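Local coordinates for OmpT protein (Vibrio cholerae serotype O1, PDB 6EHD) that probably acts as a non-specific diffusion porin, letting small hydrophilic solutes and ions cross the outer membrane through a beta-barrel channel, at residues D12-R18 and S35-D41; F103-G107 and Y251-M255; S130-G136 and E150-T156; K244-G250 and Y270-K276. The protein carries 1 engineered substitution. All blocks are in the same frame, centred on the assembly; numbering follows the deposited sequence. Where two conformers were deposited one is given.

Contact 1 (D12-R18 and S35-D41). With C8E ((hydroxyethyloxy)tri(ethyloxy)octane), chain G.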
# COMPACT_ATOMS: atom_id res chain seq x y z
N ASP A 12 5.10 16.82 -17.35
CA ASP A 12 6.22 15.91 -16.99
C ASP A 12 5.88 14.51 -17.44
O ASP A 12 4.91 13.94 -17.02
CB ASP A 12 6.49 15.96 -15.50
CG ASP A 12 7.02 17.32 -15.05
OD1 ASP A 12 7.96 17.82 -15.67
OD2 ASP A 12 6.47 17.89 -14.10
N PHE A 13 6.67 13.95 -18.36
CA PHE A 13 6.52 12.55 -18.78
C PHE A 13 7.45 11.72 -17.85
O PHE A 13 8.58 12.11 -17.65
CB PHE A 13 6.92 12.29 -20.24
CG PHE A 13 5.90 12.77 -21.22
CD1 PHE A 13 5.81 14.12 -21.52
CD2 PHE A 13 5.03 11.88 -21.83
CE1 PHE A 13 4.90 14.58 -22.44
CE2 PHE A 13 4.10 12.33 -22.76
CZ PHE A 13 4.03 13.69 -23.05
N TYR A 14 6.92 10.68 -17.20
CA TYR A 14 7.72 9.98 -16.12
C TYR A 14 7.44 8.51 -16.21
O TYR A 14 6.49 8.12 -16.85
CB TYR A 14 7.38 10.51 -14.68
CG TYR A 14 5.99 10.12 -14.26
CD1 TYR A 14 4.83 10.91 -14.62
CD2 TYR A 14 5.76 8.96 -13.50
CE1 TYR A 14 3.56 10.49 -14.27
CE2 TYR A 14 4.50 8.55 -13.19
CZ TYR A 14 3.38 9.36 -13.55
OH TYR A 14 2.15 8.85 -13.23
N GLY A 15 8.27 7.65 -15.55
CA GLY A 15 7.92 6.26 -15.45
C GLY A 15 9.05 5.42 -14.77
O GLY A 15 10.09 6.00 -14.36
N GLN A 16 8.81 4.12 -14.78
CA GLN A 16 9.80 3.09 -14.26
C GLN A 16 9.71 1.85 -15.09
O GLN A 16 8.59 1.34 -15.35
CB GLN A 16 9.47 2.66 -12.80
CG GLN A 16 9.53 3.75 -11.79
CD GLN A 16 9.23 3.27 -10.39
OE1 GLN A 16 9.64 2.16 -9.99
NE2 GLN A 16 8.47 4.10 -9.65
N LEU A 17 10.87 1.30 -15.49
CA LEU A 17 10.89 -0.10 -15.95
C LEU A 17 11.58 -0.98 -14.88
O LEU A 17 12.54 -0.53 -14.28
CB LEU A 17 11.70 -0.30 -17.25
CG LEU A 17 11.26 0.64 -18.40
CD1 LEU A 17 12.20 0.47 -19.60
CD2 LEU A 17 9.84 0.24 -18.77
N ARG A 18 10.98 -2.12 -14.59
CA ARG A 18 11.47 -3.05 -13.54
C ARG A 18 11.72 -4.47 -14.10
O ARG A 18 10.91 -4.99 -14.89
CB ARG A 18 10.45 -3.16 -12.38
CG ARG A 18 10.01 -1.79 -11.79
CD ARG A 18 9.21 -1.96 -10.50
NE ARG A 18 8.88 -0.73 -9.84
CZ ARG A 18 8.28 -0.65 -8.65
NH1 ARG A 18 8.03 0.52 -8.14
NH2 ARG A 18 7.84 -1.73 -8.02
N SER A 35 6.51 -4.56 -11.60
CA SER A 35 5.47 -3.52 -11.85
C SER A 35 5.86 -2.16 -12.60
O SER A 35 5.71 -1.04 -12.15
CB SER A 35 4.87 -3.13 -10.57
OG SER A 35 3.72 -2.39 -10.85
N SER A 36 6.11 -2.30 -13.86
CA SER A 36 6.53 -1.18 -14.68
C SER A 36 5.34 -0.23 -15.02
O SER A 36 4.21 -0.70 -15.15
CB SER A 36 7.15 -1.75 -15.97
OG SER A 36 8.31 -2.58 -15.68
N ARG A 37 5.63 1.03 -15.24
CA ARG A 37 4.57 2.03 -15.53
C ARG A 37 5.09 3.23 -16.27
O ARG A 37 6.27 3.51 -16.25
CB ARG A 37 3.91 2.45 -14.15
CG ARG A 37 4.65 3.49 -13.34
CD ARG A 37 5.79 3.03 -12.43
NE ARG A 37 5.55 1.87 -11.56
CZ ARG A 37 5.13 1.90 -10.29
NH1 ARG A 37 4.91 3.02 -9.66
NH2 ARG A 37 4.96 0.75 -9.69
N ALA A 38 4.17 4.04 -16.89
CA ALA A 38 4.56 5.25 -17.52
C ALA A 38 3.34 6.23 -17.48
O ALA A 38 2.25 5.82 -17.62
CB ALA A 38 4.91 5.00 -19.02
N GLY A 39 3.58 7.48 -17.23
CA GLY A 39 2.43 8.48 -17.19
C GLY A 39 2.84 9.88 -17.63
O GLY A 39 4.01 10.15 -18.00
N VAL A 40 1.85 10.81 -17.55
CA VAL A 40 2.06 12.24 -17.73
C VAL A 40 1.33 12.98 -16.62
O VAL A 40 0.21 12.56 -16.23
CB VAL A 40 1.60 12.67 -19.13
CG1 VAL A 40 0.18 12.27 -19.41
CG2 VAL A 40 1.79 14.16 -19.35
N ASP A 41 2.02 13.95 -16.06
CA ASP A 41 1.60 14.81 -14.94
C ASP A 41 1.70 16.28 -15.40
O ASP A 41 2.80 16.87 -15.52
CB ASP A 41 2.49 14.57 -13.72
CG ASP A 41 1.95 15.24 -12.45
OD1 ASP A 41 0.78 15.73 -12.41
OD2 ASP A 41 2.67 15.27 -11.44
C11 C8E G . 11.94 2.55 1.87
O12 C8E G . 11.88 1.92 0.56
C13 C8E G . 10.76 1.01 0.48
C14 C8E G . 10.55 0.50 -0.94
O15 C8E G . 10.12 1.66 -1.68
C16 C8E G . 10.42 1.75 -3.05
C17 C8E G . 9.32 0.99 -3.62
O18 C8E G . 8.61 1.67 -4.65
C19 C8E G . 7.61 1.07 -5.49
C20 C8E G . 6.05 1.00 -5.67
O21 C8E G . 5.40 -0.07 -6.54
O HOH W 1 3.91 18.72 -14.17
O HOH W 2 7.25 -4.48 -8.94

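Contact 2 (F103-G107 and Y251-M255). With C8E ((hydroxyethyloxy)tri(ethyloxy)octane), chain E.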
# COMPACT_ATOMS: atom_id res chain seq x y z
N PHE A 103 8.49 -8.45 0.50
CA PHE A 103 7.75 -9.41 1.38
C PHE A 103 6.97 -8.82 2.56
O PHE A 103 6.12 -9.47 3.12
CB PHE A 103 8.73 -10.48 1.90
CG PHE A 103 9.44 -11.28 0.79
CD1 PHE A 103 8.65 -11.97 -0.17
CD2 PHE A 103 10.82 -11.26 0.67
CE1 PHE A 103 9.28 -12.67 -1.24
CE2 PHE A 103 11.44 -11.95 -0.40
CZ PHE A 103 10.65 -12.66 -1.32
N GLY A 104 7.34 -7.60 2.99
CA GLY A 104 6.62 -6.94 4.13
C GLY A 104 5.33 -6.28 3.79
O GLY A 104 4.91 -6.29 2.61
N GLY A 105 4.70 -5.68 4.82
CA GLY A 105 3.35 -5.10 4.79
C GLY A 105 2.28 -5.96 5.45
O GLY A 105 1.09 -5.62 5.39
N THR A 106 2.65 -7.11 6.04
CA THR A 106 1.62 -8.02 6.55
C THR A 106 0.84 -7.40 7.74
O THR A 106 -0.31 -7.81 7.98
CB THR A 106 2.12 -9.38 7.07
OG1 THR A 106 3.04 -9.21 8.16
CG2 THR A 106 2.89 -10.11 5.89
N GLY A 107 1.47 -6.47 8.45
CA GLY A 107 0.85 -5.82 9.65
C GLY A 107 -0.00 -4.58 9.31
O GLY A 107 -0.53 -3.89 10.23
N TYR A 251 10.32 -6.81 11.39
CA TYR A 251 9.58 -7.91 12.08
C TYR A 251 8.11 -7.52 12.19
O TYR A 251 7.77 -6.40 12.68
CB TYR A 251 10.18 -8.05 13.52
CG TYR A 251 9.37 -8.99 14.46
CD1 TYR A 251 9.48 -10.38 14.35
CD2 TYR A 251 8.41 -8.48 15.31
CE1 TYR A 251 8.71 -11.24 15.13
CE2 TYR A 251 7.64 -9.32 16.12
CZ TYR A 251 7.79 -10.71 16.02
OH TYR A 251 7.00 -11.55 16.85
N GLU A 252 7.22 -8.41 11.74
CA GLU A 252 5.81 -8.19 11.68
C GLU A 252 5.06 -9.36 12.34
O GLU A 252 5.25 -10.55 11.96
CB GLU A 252 5.33 -8.06 10.20
CG GLU A 252 6.06 -6.94 9.47
CD GLU A 252 5.80 -6.80 7.95
OE1 GLU A 252 5.19 -7.72 7.33
OE2 GLU A 252 6.12 -5.67 7.39
N TYR A 253 4.20 -9.03 13.31
CA TYR A 253 3.38 -10.09 13.99
C TYR A 253 1.89 -9.70 13.98
O TYR A 253 1.55 -8.55 14.35
CB TYR A 253 3.88 -10.21 15.43
CG TYR A 253 3.10 -11.25 16.26
CD1 TYR A 253 3.28 -12.63 16.03
CD2 TYR A 253 2.05 -10.83 17.12
CE1 TYR A 253 2.53 -13.60 16.77
CE2 TYR A 253 1.31 -11.81 17.86
CZ TYR A 253 1.56 -13.16 17.67
OH TYR A 253 0.76 -14.08 18.36
N VAL A 254 1.01 -10.65 13.58
CA VAL A 254 -0.40 -10.40 13.47
C VAL A 254 -1.15 -11.59 14.19
O VAL A 254 -0.77 -12.77 14.01
CB VAL A 254 -0.90 -10.33 12.05
CG1 VAL A 254 -2.42 -10.03 12.02
CG2 VAL A 254 -0.09 -9.25 11.26
N MET A 255 -2.06 -11.23 15.09
CA MET A 255 -3.05 -12.27 15.71
C MET A 255 -4.45 -12.07 15.19
O MET A 255 -4.92 -10.94 15.06
CB MET A 255 -2.96 -12.28 17.24
CG MET A 255 -3.19 -11.06 18.09
SD MET A 255 -2.37 -11.07 19.80
CE MET A 255 -1.77 -12.71 20.07
C1 C8E E . 7.87 -1.31 20.37
C2 C8E E . 9.03 -2.23 19.99
C3 C8E E . 8.61 -3.67 20.18
C4 C8E E . 9.79 -4.66 20.22
C5 C8E E . 9.45 -5.90 19.40
C6 C8E E . 8.57 -6.97 20.00
C7 C8E E . 7.15 -7.08 19.39
C8 C8E E . 6.50 -8.44 19.78
O9 C8E E . 5.07 -8.59 19.92
C10 C8E E . 4.46 -9.00 21.13
C11 C8E E . 3.37 -9.98 20.85
O12 C8E E . 4.13 -11.18 20.82
C13 C8E E . 3.53 -12.49 20.89
C14 C8E E . 4.41 -13.56 20.21
O15 C8E E . 5.83 -13.35 20.44
C16 C8E E . 6.68 -14.45 20.01
C17 C8E E . 8.19 -14.32 20.31
O18 C8E E . 8.62 -13.01 19.94
C19 C8E E . 9.98 -12.62 19.64
C20 C8E E . 10.17 -11.14 20.03
O21 C8E E . 10.45 -10.27 18.94
O HOH W 3 3.63 -4.48 8.05

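Contact 3 (S130-G136 and E150-T156). With C8E ((hydroxyethyloxy)tri(ethyloxy)octane), chain B.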
# COMPACT_ATOMS: atom_id res chain seq x y z
N SER A 130 4.64 21.49 9.48
CA SER A 130 4.88 20.01 9.43
C SER A 130 3.59 19.14 9.53
O SER A 130 3.59 17.92 9.25
CB SER A 130 5.80 19.63 10.60
OG SER A 130 6.77 20.65 10.83
N PHE A 131 2.49 19.80 9.86
CA PHE A 131 1.20 19.19 10.24
C PHE A 131 0.34 18.91 8.98
O PHE A 131 0.40 19.72 8.01
CB PHE A 131 0.48 20.16 11.17
CG PHE A 131 -0.98 19.84 11.36
CD1 PHE A 131 -1.37 18.89 12.26
CD2 PHE A 131 -1.97 20.49 10.60
CE1 PHE A 131 -2.73 18.58 12.42
CE2 PHE A 131 -3.32 20.17 10.73
CZ PHE A 131 -3.70 19.22 11.65
N TRP A 132 -0.45 17.81 8.96
CA TRP A 132 -1.28 17.50 7.76
C TRP A 132 -2.50 16.72 8.10
O TRP A 132 -2.58 16.03 9.15
CB TRP A 132 -0.43 16.82 6.70
CG TRP A 132 0.30 15.50 7.21
CD1 TRP A 132 1.59 15.39 7.67
CD2 TRP A 132 -0.26 14.18 7.30
NE1 TRP A 132 1.89 14.06 7.99
CE2 TRP A 132 0.77 13.30 7.82
CE3 TRP A 132 -1.50 13.67 7.05
CZ2 TRP A 132 0.56 11.91 7.97
CZ3 TRP A 132 -1.73 12.30 7.25
CH2 TRP A 132 -0.70 11.44 7.73
N VAL A 133 -3.48 16.82 7.24
CA VAL A 133 -4.71 16.01 7.25
C VAL A 133 -4.92 15.45 5.88
O VAL A 133 -4.77 16.18 4.88
CB VAL A 133 -5.96 16.88 7.66
CG1 VAL A 133 -7.19 16.03 7.69
CG2 VAL A 133 -5.72 17.59 8.96
N LYS A 134 -5.29 14.15 5.80
CA LYS A 134 -5.59 13.50 4.53
C LYS A 134 -6.86 12.70 4.68
O LYS A 134 -7.03 11.91 5.62
CB LYS A 134 -4.44 12.59 3.99
CG LYS A 134 -3.13 13.31 3.77
CD LYS A 134 -1.99 12.41 3.22
CE LYS A 134 -0.69 13.24 3.12
NZ LYS A 134 0.46 12.54 2.47
N ALA A 135 -7.75 12.87 3.74
CA ALA A 135 -8.99 12.12 3.75
C ALA A 135 -9.51 11.68 2.39
O ALA A 135 -9.03 12.14 1.35
CB ALA A 135 -10.01 13.01 4.48
N GLY A 136 -10.38 10.68 2.38
CA GLY A 136 -10.96 10.22 1.13
C GLY A 136 -12.35 9.60 1.26
O GLY A 136 -12.75 9.07 2.31
N GLU A 150 -12.24 7.38 4.72
CA GLU A 150 -10.95 7.35 5.45
C GLU A 150 -10.53 8.72 5.93
O GLU A 150 -10.79 9.71 5.26
CB GLU A 150 -9.83 6.78 4.49
CG GLU A 150 -10.13 5.37 4.00
CD GLU A 150 -8.95 4.70 3.24
OE1 GLU A 150 -8.32 5.45 2.41
OE2 GLU A 150 -8.72 3.48 3.45
N LEU A 151 -9.80 8.77 7.06
CA LEU A 151 -9.25 10.01 7.63
C LEU A 151 -8.00 9.71 8.42
O LEU A 151 -8.05 8.78 9.27
CB LEU A 151 -10.28 10.70 8.58
CG LEU A 151 -9.80 11.89 9.42
CD1 LEU A 151 -9.48 13.02 8.53
CD2 LEU A 151 -10.87 12.37 10.44
N TYR A 152 -6.93 10.43 8.12
CA TYR A 152 -5.62 10.32 8.81
C TYR A 152 -5.12 11.74 9.17
O TYR A 152 -5.32 12.72 8.39
CB TYR A 152 -4.59 9.57 7.91
CG TYR A 152 -4.89 8.10 7.70
CD1 TYR A 152 -5.81 7.65 6.76
CD2 TYR A 152 -4.21 7.11 8.44
CE1 TYR A 152 -6.09 6.30 6.60
CE2 TYR A 152 -4.44 5.76 8.23
CZ TYR A 152 -5.39 5.35 7.34
OH TYR A 152 -5.65 3.97 7.19
N VAL A 153 -4.35 11.87 10.27
CA VAL A 153 -3.67 13.13 10.65
C VAL A 153 -2.24 12.85 11.05
O VAL A 153 -1.97 11.78 11.62
CB VAL A 153 -4.43 13.85 11.84
CG1 VAL A 153 -4.46 12.98 13.08
CG2 VAL A 153 -3.74 15.12 12.23
N GLY A 154 -1.32 13.80 10.89
CA GLY A 154 0.07 13.59 11.30
C GLY A 154 0.80 14.91 11.50
O GLY A 154 0.33 16.00 11.13
N ALA A 155 1.97 14.77 12.07
CA ALA A 155 2.90 15.89 12.31
C ALA A 155 4.30 15.43 12.55
O ALA A 155 4.50 14.24 12.90
CB ALA A 155 2.38 16.77 13.48
N THR A 156 5.27 16.37 12.45
CA THR A 156 6.67 16.14 12.81
C THR A 156 7.15 17.09 13.92
O THR A 156 6.83 18.30 13.88
CB THR A 156 7.56 16.31 11.58
OG1 THR A 156 7.10 15.40 10.55
CG2 THR A 156 9.07 16.03 11.95
O9 C8E B . -0.58 12.25 -0.21
C10 C8E B . -0.50 13.12 -1.32
C11 C8E B . 0.53 14.23 -1.19
O12 C8E B . 0.70 14.65 0.16
C13 C8E B . 1.59 15.76 0.29
C14 C8E B . 1.89 16.05 1.77
O15 C8E B . 2.27 14.89 2.57
C16 C8E B . 2.68 15.30 3.89
C17 C8E B . 2.58 14.17 4.90
O18 C8E B . 2.87 12.89 4.39
C19 C8E B . 2.85 11.75 5.25
C20 C8E B . 1.64 10.86 5.01
O21 C8E B . 1.65 10.50 3.66
O HOH W 4 4.72 15.37 9.29

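Contact 4 (K244-G250 and Y270-K276)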
# COMPACT_ATOMS: atom_id res chain seq x y z
N LYS A 244 25.83 5.21 -1.38
CA LYS A 244 24.95 4.55 -2.30
C LYS A 244 24.25 3.38 -1.72
O LYS A 244 23.48 2.79 -2.43
CB LYS A 244 25.75 4.07 -3.53
CG LYS A 244 26.28 5.25 -4.35
CD LYS A 244 27.39 4.73 -5.24
CE LYS A 244 27.74 5.61 -6.39
NZ LYS A 244 26.63 5.79 -7.35
N THR A 245 24.51 3.02 -0.45
CA THR A 245 24.14 1.72 0.01
C THR A 245 23.30 1.80 1.34
O THR A 245 23.78 2.43 2.27
CB THR A 245 25.38 0.81 0.23
OG1 THR A 245 26.16 0.65 -0.98
CG2 THR A 245 24.95 -0.56 0.55
N LYS A 246 22.14 1.13 1.35
CA LYS A 246 21.25 1.11 2.53
C LYS A 246 20.83 -0.28 2.88
O LYS A 246 20.40 -1.07 2.01
CB LYS A 246 20.05 2.01 2.25
CG LYS A 246 19.04 2.08 3.38
CD LYS A 246 18.06 3.25 3.19
CE LYS A 246 16.88 2.97 2.37
NZ LYS A 246 16.16 4.31 2.30
N LEU A 247 21.00 -0.65 4.16
CA LEU A 247 20.50 -1.91 4.63
C LEU A 247 19.09 -1.69 5.26
O LEU A 247 18.81 -0.64 5.86
CB LEU A 247 21.44 -2.53 5.74
CG LEU A 247 22.92 -2.78 5.34
CD1 LEU A 247 23.63 -3.61 6.44
CD2 LEU A 247 22.96 -3.49 4.03
N TYR A 248 18.29 -2.72 5.26
CA TYR A 248 16.94 -2.58 5.90
C TYR A 248 16.47 -3.93 6.45
O TYR A 248 16.89 -5.04 6.05
CB TYR A 248 15.93 -2.02 4.88
CG TYR A 248 15.70 -2.87 3.67
CD1 TYR A 248 14.77 -3.89 3.65
CD2 TYR A 248 16.44 -2.61 2.49
CE1 TYR A 248 14.54 -4.66 2.51
CE2 TYR A 248 16.23 -3.39 1.33
CZ TYR A 248 15.31 -4.40 1.34
OH TYR A 248 15.05 -5.20 0.22
N ALA A 249 15.57 -3.87 7.46
CA ALA A 249 15.03 -5.11 8.12
C ALA A 249 13.72 -4.82 8.82
O ALA A 249 13.42 -3.64 9.18
CB ALA A 249 16.07 -5.68 9.13
N GLY A 250 12.87 -5.84 8.98
CA GLY A 250 11.64 -5.67 9.80
C GLY A 250 11.12 -6.97 10.33
O GLY A 250 11.46 -8.08 9.84
N TYR A 270 12.01 -9.77 7.41
CA TYR A 270 12.76 -9.51 6.17
C TYR A 270 14.08 -8.86 6.49
O TYR A 270 14.21 -8.12 7.50
CB TYR A 270 11.93 -8.74 5.08
CG TYR A 270 11.45 -7.35 5.50
CD1 TYR A 270 12.30 -6.22 5.48
CD2 TYR A 270 10.14 -7.20 6.03
CE1 TYR A 270 11.81 -4.99 5.92
CE2 TYR A 270 9.65 -5.97 6.49
CZ TYR A 270 10.50 -4.87 6.45
OH TYR A 270 10.01 -3.65 6.92
N LEU A 271 15.10 -9.10 5.62
CA LEU A 271 16.38 -8.40 5.70
C LEU A 271 16.86 -8.16 4.22
O LEU A 271 16.75 -9.08 3.42
CB LEU A 271 17.43 -9.38 6.33
CG LEU A 271 18.89 -8.96 6.48
CD1 LEU A 271 19.15 -7.64 7.18
CD2 LEU A 271 19.79 -10.02 7.16
N GLY A 272 17.30 -6.97 3.91
CA GLY A 272 17.74 -6.69 2.51
C GLY A 272 18.70 -5.58 2.39
O GLY A 272 19.14 -4.93 3.38
N VAL A 273 19.14 -5.36 1.12
CA VAL A 273 20.07 -4.36 0.80
C VAL A 273 19.66 -3.65 -0.50
O VAL A 273 19.18 -4.32 -1.42
CB VAL A 273 21.52 -4.94 0.61
CG1 VAL A 273 21.61 -5.99 -0.40
CG2 VAL A 273 22.53 -3.84 0.30
N GLU A 274 19.79 -2.31 -0.48
CA GLU A 274 19.51 -1.42 -1.65
C GLU A 274 20.78 -0.77 -2.10
O GLU A 274 21.51 -0.13 -1.30
CB GLU A 274 18.48 -0.33 -1.24
CG GLU A 274 18.18 0.80 -2.31
CD GLU A 274 17.52 1.99 -1.57
OE1 GLU A 274 16.28 1.95 -1.33
OE2 GLU A 274 18.24 2.87 -1.04
N TYR A 275 21.00 -0.70 -3.44
CA TYR A 275 22.21 -0.03 -3.95
C TYR A 275 21.78 0.86 -5.11
O TYR A 275 21.17 0.36 -6.07
CB TYR A 275 23.28 -1.05 -4.47
CG TYR A 275 24.49 -0.41 -5.07
CD1 TYR A 275 25.57 -0.02 -4.26
CD2 TYR A 275 24.61 -0.21 -6.45
CE1 TYR A 275 26.71 0.57 -4.76
CE2 TYR A 275 25.76 0.42 -6.95
CZ TYR A 275 26.81 0.76 -6.15
OH TYR A 275 27.96 1.43 -6.61
N LYS A 276 22.15 2.12 -5.02
CA LYS A 276 21.77 3.15 -6.09
C LYS A 276 22.94 3.41 -7.04
O LYS A 276 24.01 3.83 -6.63
CB LYS A 276 21.35 4.46 -5.40
CG LYS A 276 19.99 4.31 -4.70
CD LYS A 276 19.57 5.66 -4.03
CE LYS A 276 18.25 5.56 -3.32
NZ LYS A 276 17.75 6.91 -2.92
O HOH W 5 20.83 3.27 -1.23
O HOH W 6 17.17 5.05 -0.14

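Contact 1 (D12-R18 and S35-D41)
Segments 12-18 and 35-41 run antiparallel at 177°, and the pairs Asp12-Asp41, Tyr14-Gly39 and Gln16-Arg37 each exchange two backbone hydrogen bonds. The ladder ends with a substitute: Arg18 N donates to the hydroxyl OG of Ser36 (2.9 Å) instead of a carbonyl. On the face bearing Asp12, Tyr14, Gln16 and Arg37, Tyr14 CG stands between its backbone N and carbonyl carbon (chi1 69°), which brings the ring across to the partner strand. There CA of Gly39 lies off-centre beneath the ring, 4.2 Å from its centroid, where a CB would collide with the phenol; the hydroxyl reaches on to Glu57. Arg37 doubles back through bends at chi2 and chi3, and its NE (3.0 Å) and NH2 both grip Ser35 O in the guanidinium plane. The Gln16 amide stacks on this guanidinium with planes 26° apart, and the Arg18 guanidinium lies flat on that of Arg37. Gln16 OE1 accepts from Arg18 NE (3.0 Å), and Arg18 NH2 bonds to Gly301 O. Arg37 NH2 donates to detergent O21, and NH1 salt-bridges a MES sulfonate, probably from the crystallisation liquor, consistent with an anion-accepting site. On the other face Val40 CG2 covers the Phe13 ring. Asp12 and Phe13 are calcium-site residues, though no calcium is bound here. Strand 9-24 continues laterally to Tyr323 and Trp325 at the C-terminal end, and strand 30-47 to strand 50-59.

Contact 2 (F103-G107 and Y251-M255)
The carboxylate of Glu252 reaches the backbone N of Gly105 and the backbone N and hydroxyl of Thr106 with both oxygens. In OE2 the syn lone pair takes Gly105 N in an almost straight bond (2.9 Å, 176°). OE1 is approached from one face of the plane by two donors of the same residue: Thr106 N, 46° above it, and Thr106 OG1, lower and on the anti side, at 2.7 Å. Behind the strand, detergent lies over one face of each of the Tyr251 and Tyr253 rings. Glu252 spans the gap because its chain is extended beyond CG. Glycines suit the loop: a CB on Gly104 would run into OE2, and the backbone angles of Gly105 call for glycine. Val254 CG2 packs by van der Waals contact 3.6 Å from Thr106 O. A water accepts from Gly107 N (3.0 Å) and donates weakly to OE2. The loop folds inward against strand 245-258, like the third loop of general porins, and so probably helps narrow the channel; Gly104 O is also held by Asn299. With two N-H groups and a hydroxyl donating to one buried carboxylate, Glu252 is probably kept ionised and its rotation fixed, tying the loop to the barrel wall.

Contact 3 (S130-G136 and E150-T156)
Six backbone hydrogen bonds join Trp132 to Gly154, Lys134 to Tyr152 and Gly136 to Glu150, two for each pair. Between them CA-H groups lean on carbonyls, as Phe131 CA does on Gly154 O.

Trp132 CG stands between its backbone N and carbonyl carbon (chi1 56°), tipping the indole over the opposite strand, where Gly154 CA meets the five-membered ring face-on, 3.9 Å from its centroid and 25° off the normal. Glycine fits because a CB there would strike CZ2. The six-membered ring reaches on to Tyr152, CZ3 lying 4.0 Å from its CB. The indole's opposite face bears detergent C17.

These are neighbouring strands of the porin barrel, a hairpin whose strand 131-138 pairs onward with strand 121-128 and strand 147-157 with strand 160-171. Apolar groups occupy the side away from the indole and, as expected of a barrel's lipid-facing surface, are largely on the surface: Phe131 CE1 lies on Val153 CG2 (3.6 Å), and Leu151 CD1 touches both Val133 CG1 and Ala135 CB.

Polar groups take the indole's side. Extended Lys134 sends NZ into a curl of the detergent, where five oxygens share its three N-H groups as in a crown ether, O21 at 2.6 Å. Tyr152 OH bonds to Tyr215, and Glu150 to Tyr196 and Ser91. At the open end of the hairpin a water donates to Ser130 O and sits 2.7 Å from Thr156 OG1.

Contact 4 (K244-G250 and Y270-K276)
Lys246-Glu274, Tyr248-Gly272 and Gly250-Tyr270 are hydrogen-bonded pairs in this antiparallel hairpin, whose strands meet at 170° in the porin barrel. Two of these pairs set a tyrosine across from a glycine, known as aromatic rescue of glycine. With CG between backbone N and carbonyl carbon in both (chi1 61°), each ring bends over the opposite strand: Gly272 CA lies 3.8 Å from the Tyr248 centroid, and Gly250 CA 3.9 Å from that of Tyr270. Glycine is needed because a CB would overlap either phenol. The two side chains cross at about a right angle, Tyr270 CD1 lying in plane at the Tyr248 ring edge. Tyr248 OH goes to Glu286 and Tyr270 OH to the backbone N of Tyr99.

The other face is mainly apolar: Leu247 CD2 touches Val273 CG2 at 3.8 Å, Ala249 CB touches Leu271 CD1, and Thr245 OG1 meets the edge of the Tyr275 ring.

Near the open end of the hairpin Lys246 and Glu274 pass each other obliquely, too far apart for a salt bridge, and Glu274 OE1 is bound by Tyr101. A water links them, accepting from Lys246 NZ at 2.7 Å and donating to Glu274 OE2 at 2.6 Å.

How the contacts relate
All four contacts belong to one barrel wall or to the loop folded inside it. Contacts 2 and 4 share strand 245-258, have centres about 18 Å apart and touch directly: Glu252 OE2 lies 3.7 Å from Tyr270 CE2, so the tyrosine covering Gly250 also packs against the carboxylate gripping the loop. That loop is reached from contact 4 through Tyr99 and Tyr101, and its helix 90-94 touches contact 3 through Tyr152. Contacts 1, 3 and 4 are separate hairpins; contacts 1 and 4 are about 11 Å apart at their nearest atoms. Contact 1 alone holds residues of the calcium site known from a structure of this protein, empty here, whereas detergent meets all four.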